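Local structure of putative Nitroreductase (3EO7) at residues 75-80 / 203-208; 195-200 / 372-377; 256-261 / 443-448. The protein binds flavin mononucleotide and, judged by its family, is probably an FMN-dependent oxidoreductase of the nitroreductase type. All coordinates share one frame; numbering follows the deposited sequence. Where two conformers were deposited one is given.

Contact 1 is internal to the N-terminal half of the chain, joining helix 66-82 to the turn and edge strand that follow helix 181-202. Contact 2 sets helix 181-202 against a loop of the second nitroreductase-like region, and contact 3 joins the loop after strand 229-239 to helix 441-448. Centres of contacts 1 and 2 are about 11 Å apart, bridged by a probable Leu77 O-Ser199 OG hydrogen bond and the Arg206-Asp373 salt bridge. Contact 3 lies about 33 and 24 Å from them; Asp376 OD2 of contact 2 probably hydrogen-bonds to its Tyr448 OH. Contact 2 interleaves with both others along the chain, whereas contact 1 closes before contact 3 opens, so the two halves are joined repeatedly.

Contact 1 (75-80 / 203-208); sequences SRLLFR and TDYRPH
Leu77 and Arg76, neighbours on helix 66-82, meet the two branches of Thr203. The methyl CG2 of Thr203 lies against the aliphatic stem of Arg76, with CD at 3.7 Å from CG2, while Thr203 OG1 faces Leu77 and stands 3.6 Å from its CD1. That same leucine methyl reaches Tyr205, coming obliquely to the ring with CD1 3.9 Å from CD2. Leucine suits this buried place because one branched end can fill the angle between a threonine and an aromatic ring; its CG is anti to the backbone N (chi1 -172°), which carries the branch out from the helix.

The polar groups find their partners outside the two segments. Thr203 OG1 is bonded to Ser199 O, one turn back, so a hydroxyl set among carbon atoms keeps a partner. Arginine serves at 76 by offering methylenes to Thr203 and its charged end to Glu328 in a salt bridge, and Tyr205 OH bonds Trp70 NE1 on the same helix as Leu77. Beyond Thr203, Asp204 takes positive phi as the C-prime residue of a Schellman motif, the classic helix C-terminal stop, which turns the chain from helix 181-202 into edge strand 205-207 of the seven-stranded antiparallel sheet.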
ATOM      1  N   SER A  75       5.635 -19.432  -5.962  1.00 16.26           N
ATOM      2  CA  SER A  75       4.179 -19.637  -6.046  1.00 16.73           C
ATOM      3  C   SER A  75       3.490 -19.067  -4.806  1.00 15.62           C
ATOM      4  O   SER A  75       2.502 -18.319  -4.885  1.00 15.21           O
ATOM      5  CB  SER A  75       3.881 -21.132  -6.209  1.00 17.90           C
ATOM      6  OG  SER A  75       2.487 -21.387  -6.224  1.00 16.51           O
ATOM      7  N   ARG A  76       4.023 -19.407  -3.648  1.00 14.55           N
ATOM      8  CA  ARG A  76       3.475 -18.917  -2.384  1.00 19.08           C
ATOM      9  C   ARG A  76       3.637 -17.415  -2.195  1.00 17.37           C
ATOM     10  O   ARG A  76       2.708 -16.737  -1.713  1.00 16.31           O
ATOM     11  CB  ARG A  76       4.102 -19.698  -1.219  1.00 19.55           C
ATOM     12  CG  ARG A  76       3.558 -19.392   0.177  1.00 30.31           C
ATOM     13  CD  ARG A  76       4.316 -20.193   1.256  1.00 33.68           C
ATOM     14  NE  ARG A  76       4.375 -21.613   0.915  1.00 44.33           N
ATOM     15  CZ  ARG A  76       3.459 -22.522   1.246  1.00 52.27           C
ATOM     16  NH1 ARG A  76       2.378 -22.180   1.957  1.00 45.42           N
ATOM     17  NH2 ARG A  76       3.631 -23.796   0.861  1.00 51.55           N
ATOM     18  N   LEU A  77       4.805 -16.876  -2.572  1.00 16.19           N
ATOM     19  CA  LEU A  77       5.052 -15.455  -2.475  1.00 16.65           C
ATOM     20  C   LEU A  77       4.002 -14.686  -3.283  1.00 16.53           C
ATOM     21  O   LEU A  77       3.359 -13.760  -2.780  1.00 17.07           O
ATOM     22  CB  LEU A  77       6.484 -15.114  -2.942  1.00 16.91           C
ATOM     23  CG  LEU A  77       6.953 -13.667  -2.722  1.00 21.04           C
ATOM     24  CD1 LEU A  77       8.504 -13.618  -2.677  1.00 21.69           C
ATOM     25  CD2 LEU A  77       6.383 -12.748  -3.800  1.00 20.19           C
ATOM     26  N   LEU A  78       3.746 -15.148  -4.500  1.00 15.64           N
ATOM     27  CA  LEU A  78       2.806 -14.444  -5.371  1.00 15.63           C
ATOM     28  C   LEU A  78       1.376 -14.615  -4.890  1.00 14.79           C
ATOM     29  O   LEU A  78       0.595 -13.649  -4.854  1.00 16.71           O
ATOM     30  CB  LEU A  78       2.981 -14.869  -6.806  1.00 16.27           C
ATOM     31  CG  LEU A  78       4.255 -14.393  -7.539  1.00 18.72           C
ATOM     32  CD1 LEU A  78       4.465 -15.173  -8.853  1.00 18.16           C
ATOM     33  CD2 LEU A  78       4.145 -12.883  -7.769  1.00 18.40           C
ATOM     34  N   PHE A  79       1.037 -15.831  -4.484  1.00 16.43           N
ATOM     35  CA  PHE A  79      -0.341 -16.111  -4.057  1.00 16.45           C
ATOM     36  C   PHE A  79      -0.750 -15.348  -2.801  1.00 17.98           C
ATOM     37  O   PHE A  79      -1.873 -14.834  -2.693  1.00 16.41           O
ATOM     38  CB  PHE A  79      -0.564 -17.602  -3.872  1.00 17.45           C
ATOM     39  CG  PHE A  79      -1.997 -17.930  -3.648  1.00 18.67           C
ATOM     40  CD1 PHE A  79      -2.913 -17.786  -4.704  1.00 17.23           C
ATOM     41  CD2 PHE A  79      -2.458 -18.280  -2.391  1.00 27.53           C
ATOM     42  CE1 PHE A  79      -4.253 -18.026  -4.510  1.00 23.08           C
ATOM     43  CE2 PHE A  79      -3.812 -18.535  -2.190  1.00 33.25           C
ATOM     44  CZ  PHE A  79      -4.705 -18.395  -3.249  1.00 22.97           C
ATOM     45  N   ARG A  80       0.155 -15.281  -1.831  1.00 16.42           N
ATOM     46  CA  ARG A  80      -0.140 -14.600  -0.588  1.00 17.31           C
ATOM     47  C   ARG A  80      -0.122 -13.090  -0.832  1.00 19.64           C
ATOM     48  O   ARG A  80      -0.715 -12.348  -0.070  1.00 20.78           O
ATOM     49  CB  ARG A  80       0.871 -14.971   0.495  1.00 18.89           C
ATOM     50  CG  ARG A  80       0.862 -16.450   0.956  1.00 22.86           C
ATOM     51  CD  ARG A  80      -0.166 -16.708   2.025  1.00 40.31           C
ATOM     52  NE  ARG A  80      -0.255 -18.139   2.356  1.00 41.65           N
ATOM     53  CZ  ARG A  80      -1.263 -18.963   2.031  1.00 45.85           C
ATOM     54  NH1 ARG A  80      -2.342 -18.553   1.363  1.00 44.49           N
ATOM     55  NH2 ARG A  80      -1.201 -20.239   2.414  1.00 45.52           N
ATOM     56  N   THR A 203       8.532 -16.782   2.759  1.00 15.86           N
ATOM     57  CA  THR A 203       9.257 -17.568   1.769  1.00 13.79           C
ATOM     58  C   THR A 203      10.784 -17.284   1.708  1.00 13.28           C
ATOM     59  O   THR A 203      11.452 -17.622   0.734  1.00 15.66           O
ATOM     60  CB  THR A 203       8.613 -17.417   0.388  1.00 15.69           C
ATOM     61  OG1 THR A 203       8.553 -16.045   0.037  1.00 15.49           O
ATOM     62  CG2 THR A 203       7.179 -18.030   0.366  1.00 16.20           C
ATOM     63  N   ASP A 204      11.325 -16.718   2.776  1.00 14.76           N
ATOM     64  CA  ASP A 204      12.760 -16.423   2.889  1.00 16.28           C
ATOM     65  C   ASP A 204      13.319 -15.520   1.794  1.00 15.44           C
ATOM     66  O   ASP A 204      14.430 -15.719   1.304  1.00 14.91           O
ATOM     67  CB  ASP A 204      13.576 -17.713   3.021  1.00 15.46           C
ATOM     68  CG  ASP A 204      13.236 -18.475   4.254  1.00 22.03           C
ATOM     69  OD1 ASP A 204      13.255 -17.888   5.347  1.00 23.20           O
ATOM     70  OD2 ASP A 204      12.962 -19.668   4.117  1.00 21.74           O
ATOM     71  N   TYR A 205      12.504 -14.548   1.417  1.00 16.25           N
ATOM     72  CA  TYR A 205      12.874 -13.499   0.462  1.00 14.34           C
ATOM     73  C   TYR A 205      12.780 -12.164   1.185  1.00 15.63           C
ATOM     74  O   TYR A 205      12.105 -12.048   2.227  1.00 17.09           O
ATOM     75  CB  TYR A 205      11.928 -13.469  -0.738  1.00 14.99           C
ATOM     76  CG  TYR A 205      12.363 -14.345  -1.880  1.00 15.66           C
ATOM     77  CD1 TYR A 205      13.338 -13.894  -2.753  1.00 17.04           C
ATOM     78  CD2 TYR A 205      11.839 -15.601  -2.079  1.00 18.94           C
ATOM     79  CE1 TYR A 205      13.775 -14.654  -3.798  1.00 18.43           C
ATOM     80  CE2 TYR A 205      12.276 -16.385  -3.155  1.00 17.45           C
ATOM     81  CZ  TYR A 205      13.243 -15.887  -4.002  1.00 22.51           C
ATOM     82  OH  TYR A 205      13.733 -16.598  -5.075  1.00 21.22           O
ATOM     83  N   ARG A 206      13.499 -11.182   0.655  1.00 15.72           N
ATOM     84  CA  ARG A 206      13.375  -9.792   1.105  1.00 15.92           C
ATOM     85  C   ARG A 206      13.265  -8.914  -0.145  1.00 16.07           C
ATOM     86  O   ARG A 206      14.157  -8.916  -1.007  1.00 16.40           O
ATOM     87  CB  ARG A 206      14.534  -9.300   1.952  1.00 17.51           C
ATOM     88  CG  ARG A 206      14.262  -7.862   2.453  1.00 18.65           C
ATOM     89  CD  ARG A 206      15.454  -7.243   3.089  1.00 20.95           C
ATOM     90  NE  ARG A 206      15.061  -6.053   3.841  1.00 16.32           N
ATOM     91  CZ  ARG A 206      14.922  -4.830   3.344  1.00 18.02           C
ATOM     92  NH1 ARG A 206      15.127  -4.560   2.057  1.00 15.68           N
ATOM     93  NH2 ARG A 206      14.564  -3.858   4.165  1.00 16.33           N
ATOM     94  N   PRO A 207      12.180  -8.151  -0.250  1.00 15.25           N
ATOM     95  CA  PRO A 207      12.086  -7.233  -1.380  1.00 14.26           C
ATOM     96  C   PRO A 207      12.864  -5.960  -1.034  1.00 15.91           C
ATOM     97  O   PRO A 207      12.942  -5.593   0.136  1.00 17.82           O
ATOM     98  CB  PRO A 207      10.577  -6.916  -1.453  1.00 16.78           C
ATOM     99  CG  PRO A 207      10.056  -7.158  -0.075  1.00 17.96           C
ATOM    100  CD  PRO A 207      11.006  -8.089   0.635  1.00 17.29           C
ATOM    101  N   HIS A 208      13.473  -5.363  -2.043  1.00 16.46           N
ATOM    102  CA  HIS A 208      14.158  -4.095  -1.942  1.00 14.99           C
ATOM    103  C   HIS A 208      13.352  -3.115  -2.758  1.00 15.51           C
ATOM    104  O   HIS A 208      13.222  -3.257  -3.981  1.00 17.52           O
ATOM    105  CB  HIS A 208      15.567  -4.228  -2.441  1.00 17.18           C
ATOM    106  CG  HIS A 208      16.435  -4.991  -1.497  1.00 17.82           C
ATOM    107  ND1 HIS A 208      17.344  -4.373  -0.663  1.00 16.72           N
ATOM    108  CD2 HIS A 208      16.493  -6.318  -1.216  1.00 15.21           C
ATOM    109  CE1 HIS A 208      17.933  -5.293   0.086  1.00 18.37           C
ATOM    110  NE2 HIS A 208      17.439  -6.485  -0.232  1.00 15.16           N
TER

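Contact 2 (195-200 / 372-377); sequences NIELSA and PDYFDL
Glu197 turns one face of its carboxylate to the ring of Pro372, and the two side chains cross at a slant. The contact is made by a flat charged group against a saturated one: OE1 is 3.5 Å from Pro372 CB, OE2 is 3.7 Å from the same CB, and the carboxylate carbon CD lies 3.6 Å from it. Both oxygens also stand about equally far from CG of the proline, so the CB-CG edge of the ring sits over the carboxylate face, with CB nearly above CD. Placing CG between the backbone N and carbonyl carbon (chi1 55°), with a further bend at chi2 of 127°, folds the glutamate into this position.

Proline suits its side of the contact because it lays an apolar CH surface against the flat face, which leaves the in-plane directions of the carboxylate to other partners. OE2 takes two bonds: it accepts from His462 NE2 and forms a salt bridge with Arg466 NH1. These partners hold OE2 in place and probably favour the charged form of this buried acid. Tyr374 reaches in more distantly, its OH 4.4 Å from Glu197 OE2, while Leu377 CD1 sits over one face of the tyrosine ring.

Helix 181-202 thus meets the loop between helix 347-358 and strand 381-390, with helix 452-473 supplying the polar partners, His462 and Arg466, and Pro207 of strand 205-207 also touching Glu197.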
ATOM      1  N   ASN A 195       1.764  -6.682   1.548  1.00 15.98           N
ATOM      2  CA  ASN A 195       1.697  -8.156   1.397  1.00 15.01           C
ATOM      3  C   ASN A 195       2.994  -8.721   0.844  1.00 15.82           C
ATOM      4  O   ASN A 195       3.434  -9.796   1.251  1.00 17.07           O
ATOM      5  CB  ASN A 195       0.580  -8.614   0.460  1.00 17.13           C
ATOM      6  CG  ASN A 195      -0.772  -8.559   1.072  1.00 14.78           C
ATOM      7  OD1 ASN A 195      -0.940  -8.383   2.301  1.00 14.75           O
ATOM      8  ND2 ASN A 195      -1.778  -8.692   0.229  1.00 15.00           N
ATOM      9  N   ILE A 196       3.580  -8.036  -0.125  1.00 16.39           N
ATOM     10  CA  ILE A 196       4.836  -8.518  -0.709  1.00 16.69           C
ATOM     11  C   ILE A 196       5.917  -8.670   0.358  1.00 16.78           C
ATOM     12  O   ILE A 196       6.591  -9.708   0.409  1.00 14.73           O
ATOM     13  CB  ILE A 196       5.283  -7.657  -1.880  1.00 15.26           C
ATOM     14  CG1 ILE A 196       4.315  -7.826  -3.043  1.00 15.77           C
ATOM     15  CG2 ILE A 196       6.758  -8.005  -2.368  1.00 15.84           C
ATOM     16  CD1 ILE A 196       4.579  -6.832  -4.176  1.00 16.58           C
ATOM     17  N   GLU A 197       6.108  -7.678   1.222  1.00 15.31           N
ATOM     18  CA  GLU A 197       7.132  -7.851   2.248  1.00 18.83           C
ATOM     19  C   GLU A 197       6.812  -8.996   3.217  1.00 15.49           C
ATOM     20  O   GLU A 197       7.715  -9.739   3.613  1.00 16.46           O
ATOM     21  CB  GLU A 197       7.460  -6.584   3.033  1.00 20.82           C
ATOM     22  CG  GLU A 197       6.333  -5.926   3.663  1.00 23.25           C
ATOM     23  CD  GLU A 197       6.541  -5.675   5.182  1.00 25.56           C
ATOM     24  OE1 GLU A 197       7.105  -6.476   5.935  1.00 26.29           O
ATOM     25  OE2 GLU A 197       5.984  -4.711   5.645  1.00 19.17           O
ATOM     26  N   LEU A 198       5.540  -9.161   3.586  1.00 14.78           N
ATOM     27  CA  LEU A 198       5.170 -10.237   4.525  1.00 15.19           C
ATOM     28  C   LEU A 198       5.239 -11.630   3.876  1.00 15.47           C
ATOM     29  O   LEU A 198       5.755 -12.579   4.470  1.00 15.58           O
ATOM     30  CB  LEU A 198       3.806  -9.958   5.153  1.00 16.69           C
ATOM     31  CG  LEU A 198       3.837  -8.711   6.050  1.00 12.90           C
ATOM     32  CD1 LEU A 198       2.379  -8.272   6.465  1.00 16.20           C
ATOM     33  CD2 LEU A 198       4.767  -8.965   7.298  1.00 16.23           C
ATOM     34  N   SER A 199       4.729 -11.714   2.652  0.50 16.20           N
ATOM     35  CA  SER A 199       4.770 -12.930   1.833  0.50 16.65           C
ATOM     36  C   SER A 199       6.226 -13.356   1.578  0.50 17.13           C
ATOM     37  O   SER A 199       6.552 -14.532   1.574  0.50 16.82           O
ATOM     38  CB  SER A 199       4.082 -12.651   0.490  0.50 16.16           C
ATOM     39  OG  SER A 199       3.888 -13.850  -0.225  0.50 18.57           O
ATOM     40  N   ALA A 200       7.083 -12.367   1.343  1.00 17.34           N
ATOM     41  CA  ALA A 200       8.517 -12.592   1.135  1.00 16.41           C
ATOM     42  C   ALA A 200       9.112 -13.173   2.405  1.00 16.94           C
ATOM     43  O   ALA A 200       9.814 -14.191   2.334  1.00 16.85           O
ATOM     44  CB  ALA A 200       9.190 -11.298   0.741  1.00 16.13           C
ATOM     45  N   PRO A 372      11.424  -3.296   7.326  1.00 17.09           N
ATOM     46  CA  PRO A 372      11.021  -3.464   5.933  1.00 18.75           C
ATOM     47  C   PRO A 372      11.083  -2.113   5.217  1.00 19.09           C
ATOM     48  O   PRO A 372      10.943  -1.053   5.851  1.00 17.94           O
ATOM     49  CB  PRO A 372       9.573  -3.959   6.031  1.00 19.76           C
ATOM     50  CG  PRO A 372       9.159  -3.701   7.435  1.00 19.52           C
ATOM     51  CD  PRO A 372      10.307  -3.468   8.268  1.00 19.46           C
ATOM     52  N   ASP A 373      11.309  -2.143   3.912  1.00 18.99           N
ATOM     53  CA  ASP A 373      11.429  -0.921   3.176  1.00 16.85           C
ATOM     54  C   ASP A 373      10.077  -0.215   3.010  1.00 16.14           C
ATOM     55  O   ASP A 373       9.053  -0.842   2.663  1.00 16.38           O
ATOM     56  CB  ASP A 373      11.962  -1.168   1.758  1.00 15.47           C
ATOM     57  CG  ASP A 373      13.394  -1.608   1.728  1.00 17.21           C
ATOM     58  OD1 ASP A 373      14.142  -1.456   2.730  1.00 15.27           O
ATOM     59  OD2 ASP A 373      13.814  -2.041   0.642  1.00 16.63           O
ATOM     60  N   TYR A 374      10.138   1.094   3.215  1.00 16.21           N
ATOM     61  CA  TYR A 374       9.106   2.052   2.852  1.00 16.16           C
ATOM     62  C   TYR A 374       9.828   3.104   2.008  1.00 15.18           C
ATOM     63  O   TYR A 374      11.053   3.174   1.981  1.00 15.68           O
ATOM     64  CB  TYR A 374       8.525   2.736   4.085  1.00 17.25           C
ATOM     65  CG  TYR A 374       7.651   1.814   4.916  1.00 15.54           C
ATOM     66  CD1 TYR A 374       8.207   0.925   5.821  1.00 15.77           C
ATOM     67  CD2 TYR A 374       6.265   1.837   4.809  1.00 19.00           C
ATOM     68  CE1 TYR A 374       7.396   0.084   6.594  1.00 14.51           C
ATOM     69  CE2 TYR A 374       5.470   0.999   5.580  1.00 16.87           C
ATOM     70  CZ  TYR A 374       6.045   0.130   6.465  1.00 14.82           C
ATOM     71  OH  TYR A 374       5.265  -0.708   7.225  1.00 17.93           O
ATOM     72  N   PHE A 375       9.073   3.994   1.385  1.00 16.75           N
ATOM     73  CA  PHE A 375       9.666   5.088   0.617  1.00 17.49           C
ATOM     74  C   PHE A 375      10.227   6.110   1.585  1.00 18.89           C
ATOM     75  O   PHE A 375      11.444   6.388   1.576  1.00 18.89           O
ATOM     76  CB  PHE A 375       8.655   5.670  -0.378  1.00 17.57           C
ATOM     77  CG  PHE A 375       8.228   4.686  -1.400  1.00 17.93           C
ATOM     78  CD1 PHE A 375       9.121   4.277  -2.380  1.00 18.53           C
ATOM     79  CD2 PHE A 375       6.949   4.153  -1.405  1.00 18.92           C
ATOM     80  CE1 PHE A 375       8.754   3.342  -3.320  1.00 22.01           C
ATOM     81  CE2 PHE A 375       6.585   3.211  -2.334  1.00 21.96           C
ATOM     82  CZ  PHE A 375       7.478   2.821  -3.312  1.00 22.42           C
ATOM     83  N   ASP A 376       9.379   6.662   2.457  1.00 18.73           N
ATOM     84  CA  ASP A 376       9.872   7.529   3.521  1.00 18.05           C
ATOM     85  C   ASP A 376       8.838   7.755   4.602  1.00 18.15           C
ATOM     86  O   ASP A 376       8.030   8.676   4.517  1.00 18.31           O
ATOM     87  CB  ASP A 376      10.384   8.876   2.975  1.00 19.21           C
ATOM     88  CG  ASP A 376      11.196   9.648   4.013  1.00 23.92           C
ATOM     89  OD1 ASP A 376      11.172   9.259   5.184  1.00 20.76           O
ATOM     90  OD2 ASP A 376      11.859  10.630   3.649  1.00 27.42           O
ATOM     91  N   LEU A 377       8.864   6.918   5.626  1.00 19.95           N
ATOM     92  CA  LEU A 377       7.931   7.057   6.761  1.00 20.60           C
ATOM     93  C   LEU A 377       8.108   8.310   7.572  1.00 23.24           C
ATOM     94  O   LEU A 377       7.184   8.746   8.283  1.00 22.27           O
ATOM     95  CB  LEU A 377       7.978   5.834   7.648  1.00 23.51           C
ATOM     96  CG  LEU A 377       7.270   4.595   7.137  1.00 22.31           C
ATOM     97  CD1 LEU A 377       7.245   3.555   8.247  1.00 23.18           C
ATOM     98  CD2 LEU A 377       5.850   4.930   6.680  1.00 24.26           C
TER

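Contact 3 (256-261 / 443-448); sequences SATETN and SAIAQY. With ACT (acetate ion), chain H.
The C-terminal end of helix 441-448 receives the loop between strand 229-239 and helix 270-276, and Ser256 and Tyr448 make the joint between them through their backbones. Ser256 N donates to Tyr448 O over 2.9 Å with an N-H...O angle of 161°. A carbonyl in the last turn of a helix no longer has a following turn to bond with, which makes Tyr448 O a natural acceptor for a passing extended chain.

Two residues on, Thr258 meets Ile445 by a crossing of side chains. Both its branches approach the same methyl: OG1 and CG2 of Thr258 are each 3.7 Å from Ile445 CG2. Thr258 has OG1 beside the backbone N (chi1 -60°), which leaves CG2 anti to it, and the two methyls meet at the solvent-facing border, where a threonine can offer a methyl to the isoleucine and a hydroxyl to an acetate ion. That hydroxyl donates to the acetate, probably from the crystallisation liquor, with Thr258 OG1 2.8 Å from its O atom.

Serine suits position 256 because its OG reaches forward to Ala257 O, donating over 2.9 Å in the carbonyl plane and on a lone pair, and OG is also bonded to Arg451 N. Glu259 N to Asp450 OD2 and a backbone bond between Ala257 and Asp450 continue the fastening, while Tyr448 OH reaches Asp376. Ser8 and helix 9-16 pack on Ile445. The arrangement is a loop-to-helix C-terminus contact at the surface, away from the FMN site, in which an extended loop gives a main-chain N-H to the carbonyl end of helix 441-448.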
ATOM      1  N   SER A 256      11.649  13.717  -7.727  1.00 18.42           N
ATOM      2  CA  SER A 256      11.300  14.245  -9.049  1.00 18.67           C
ATOM      3  C   SER A 256      11.465  15.766  -8.945  1.00 17.98           C
ATOM      4  O   SER A 256      11.807  16.301  -7.893  1.00 17.89           O
ATOM      5  CB  SER A 256       9.857  13.917  -9.420  1.00 18.01           C
ATOM      6  OG  SER A 256       8.914  14.724  -8.735  1.00 18.63           O
ATOM      7  N   ALA A 257      11.198  16.477 -10.043  1.00 16.61           N
ATOM      8  CA  ALA A 257      11.153  17.930 -10.029  1.00 18.70           C
ATOM      9  C   ALA A 257       9.916  18.389  -9.260  1.00 19.27           C
ATOM     10  O   ALA A 257       9.051  17.589  -8.920  1.00 18.81           O
ATOM     11  CB  ALA A 257      11.062  18.469 -11.505  1.00 19.31           C
ATOM     12  N   THR A 258       9.861  19.689  -9.001  1.00 17.64           N
ATOM     13  CA  THR A 258       8.723  20.353  -8.391  1.00 17.55           C
ATOM     14  C   THR A 258       8.194  21.292  -9.478  1.00 19.84           C
ATOM     15  O   THR A 258       8.900  22.184  -9.956  1.00 21.27           O
ATOM     16  CB  THR A 258       9.119  21.104  -7.124  1.00 19.41           C
ATOM     17  OG1 THR A 258       9.665  20.171  -6.180  1.00 21.51           O
ATOM     18  CG2 THR A 258       7.926  21.858  -6.526  1.00 19.85           C
ATOM     19  N   GLU A 259       6.966  21.076  -9.894  1.00 19.03           N
ATOM     20  CA  GLU A 259       6.368  21.844 -10.969  1.00 19.30           C
ATOM     21  C   GLU A 259       5.357  22.869 -10.475  1.00 20.59           C
ATOM     22  O   GLU A 259       4.282  22.523 -10.039  1.00 19.29           O
ATOM     23  CB  GLU A 259       5.669  20.883 -11.959  1.00 20.34           C
ATOM     24  CG  GLU A 259       5.036  21.630 -13.141  1.00 22.91           C
ATOM     25  CD  GLU A 259       4.020  20.786 -13.906  1.00 26.95           C
ATOM     26  OE1 GLU A 259       3.938  19.586 -13.658  1.00 40.03           O
ATOM     27  OE2 GLU A 259       3.281  21.340 -14.728  1.00 29.46           O
ATOM     28  N   THR A 260       5.693  24.148 -10.583  1.00 19.96           N
ATOM     29  CA  THR A 260       4.792  25.188 -10.158  1.00 19.52           C
ATOM     30  C   THR A 260       4.142  25.908 -11.351  1.00 23.47           C
ATOM     31  O   THR A 260       3.181  26.635 -11.169  1.00 26.71           O
ATOM     32  CB  THR A 260       5.539  26.198  -9.247  1.00 22.93           C
ATOM     33  OG1 THR A 260       6.668  26.705  -9.930  1.00 22.03           O
ATOM     34  CG2 THR A 260       6.040  25.520  -7.955  1.00 21.37           C
ATOM     35  N   ASN A 261       4.616  25.681 -12.579  0.50 22.84           N
ATOM     36  CA  ASN A 261       4.069  26.388 -13.759  0.50 23.78           C
ATOM     37  C   ASN A 261       3.073  25.552 -14.577  0.50 23.56           C
ATOM     38  O   ASN A 261       3.052  25.601 -15.807  0.50 21.57           O
ATOM     39  CB  ASN A 261       5.209  26.885 -14.664  0.50 25.47           C
ATOM     40  CG  ASN A 261       4.739  27.906 -15.718  0.50 27.64           C
ATOM     41  OD1 ASN A 261       3.689  28.537 -15.571  0.50 32.74           O
ATOM     42  ND2 ASN A 261       5.532  28.078 -16.776  0.50 34.98           N
ATOM     43  N   SER A 443       6.209  20.199   2.799  0.50 17.20           N
ATOM     44  CA  SER A 443       7.472  19.700   3.284  0.50 17.01           C
ATOM     45  C   SER A 443       7.904  18.448   2.520  0.50 16.48           C
ATOM     46  O   SER A 443       9.066  18.323   2.126  0.50 16.47           O
ATOM     47  CB  SER A 443       7.394  19.392   4.779  0.50 18.93           C
ATOM     48  OG  SER A 443       8.652  18.911   5.191  0.50 16.02           O
ATOM     49  N   ALA A 444       6.961  17.532   2.287  1.00 17.09           N
ATOM     50  CA  ALA A 444       7.246  16.307   1.545  1.00 16.76           C
ATOM     51  C   ALA A 444       7.745  16.624   0.126  1.00 16.93           C
ATOM     52  O   ALA A 444       8.678  15.996  -0.386  1.00 15.34           O
ATOM     53  CB  ALA A 444       5.948  15.431   1.482  1.00 15.07           C
ATOM     54  N   ILE A 445       7.078  17.569  -0.529  1.00 14.04           N
ATOM     55  CA  ILE A 445       7.434  17.982  -1.911  1.00 16.21           C
ATOM     56  C   ILE A 445       8.816  18.622  -1.920  1.00 17.53           C
ATOM     57  O   ILE A 445       9.617  18.393  -2.835  1.00 16.11           O
ATOM     58  CB  ILE A 445       6.366  18.920  -2.511  1.00 16.46           C
ATOM     59  CG1 ILE A 445       5.067  18.132  -2.729  1.00 18.54           C
ATOM     60  CG2 ILE A 445       6.861  19.527  -3.839  1.00 16.30           C
ATOM     61  CD1 ILE A 445       3.839  19.025  -2.901  1.00 14.68           C
ATOM     62  N   ALA A 446       9.126  19.349  -0.850  1.00 17.91           N
ATOM     63  CA  ALA A 446      10.434  20.000  -0.733  1.00 19.42           C
ATOM     64  C   ALA A 446      11.552  18.971  -0.754  1.00 18.71           C
ATOM     65  O   ALA A 446      12.653  19.244  -1.252  1.00 18.42           O
ATOM     66  CB  ALA A 446      10.518  20.878   0.553  1.00 18.51           C
ATOM     67  N   GLN A 447      11.258  17.777  -0.267  1.00 16.95           N
ATOM     68  CA  GLN A 447      12.239  16.717  -0.236  1.00 18.70           C
ATOM     69  C   GLN A 447      12.284  15.812  -1.466  1.00 18.32           C
ATOM     70  O   GLN A 447      13.364  15.471  -1.929  1.00 19.58           O
ATOM     71  CB  GLN A 447      12.032  15.880   1.016  1.00 19.62           C
ATOM     72  CG  GLN A 447      12.274  16.692   2.288  1.00 28.34           C
ATOM     73  CD  GLN A 447      11.804  15.940   3.488  1.00 38.35           C
ATOM     74  OE1 GLN A 447      12.324  14.855   3.797  1.00 37.74           O
ATOM     75  NE2 GLN A 447      10.777  16.486   4.167  1.00 39.71           N
ATOM     76  N   TYR A 448      11.129  15.439  -2.021  1.00 16.93           N
ATOM     77  CA  TYR A 448      11.095  14.467  -3.116  1.00 16.46           C
ATOM     78  C   TYR A 448      10.371  14.939  -4.378  1.00 15.76           C
ATOM     79  O   TYR A 448      10.127  14.154  -5.295  1.00 16.93           O
ATOM     80  CB  TYR A 448      10.449  13.186  -2.660  1.00 19.86           C
ATOM     81  CG  TYR A 448      11.297  12.386  -1.704  1.00 18.29           C
ATOM     82  CD1 TYR A 448      12.331  11.583  -2.157  1.00 22.11           C
ATOM     83  CD2 TYR A 448      11.052  12.463  -0.340  1.00 26.02           C
ATOM     84  CE1 TYR A 448      13.113  10.834  -1.253  1.00 23.38           C
ATOM     85  CE2 TYR A 448      11.814  11.723   0.567  1.00 25.64           C
ATOM     86  CZ  TYR A 448      12.825  10.915   0.108  1.00 27.21           C
ATOM     87  OH  TYR A 448      13.548  10.206   1.047  1.00 29.03           O
TER
HETATM   88  C   ACT H 706      13.031  18.686  -5.896  1.00 37.86           C
HETATM   89  O   ACT H 706      12.021  18.834  -6.654  1.00 27.35           O
HETATM   90  OXT ACT H 706      12.858  18.252  -4.734  1.00 39.95           O
HETATM   91  CH3 ACT H 706      14.436  19.020  -6.322  1.00 37.99           C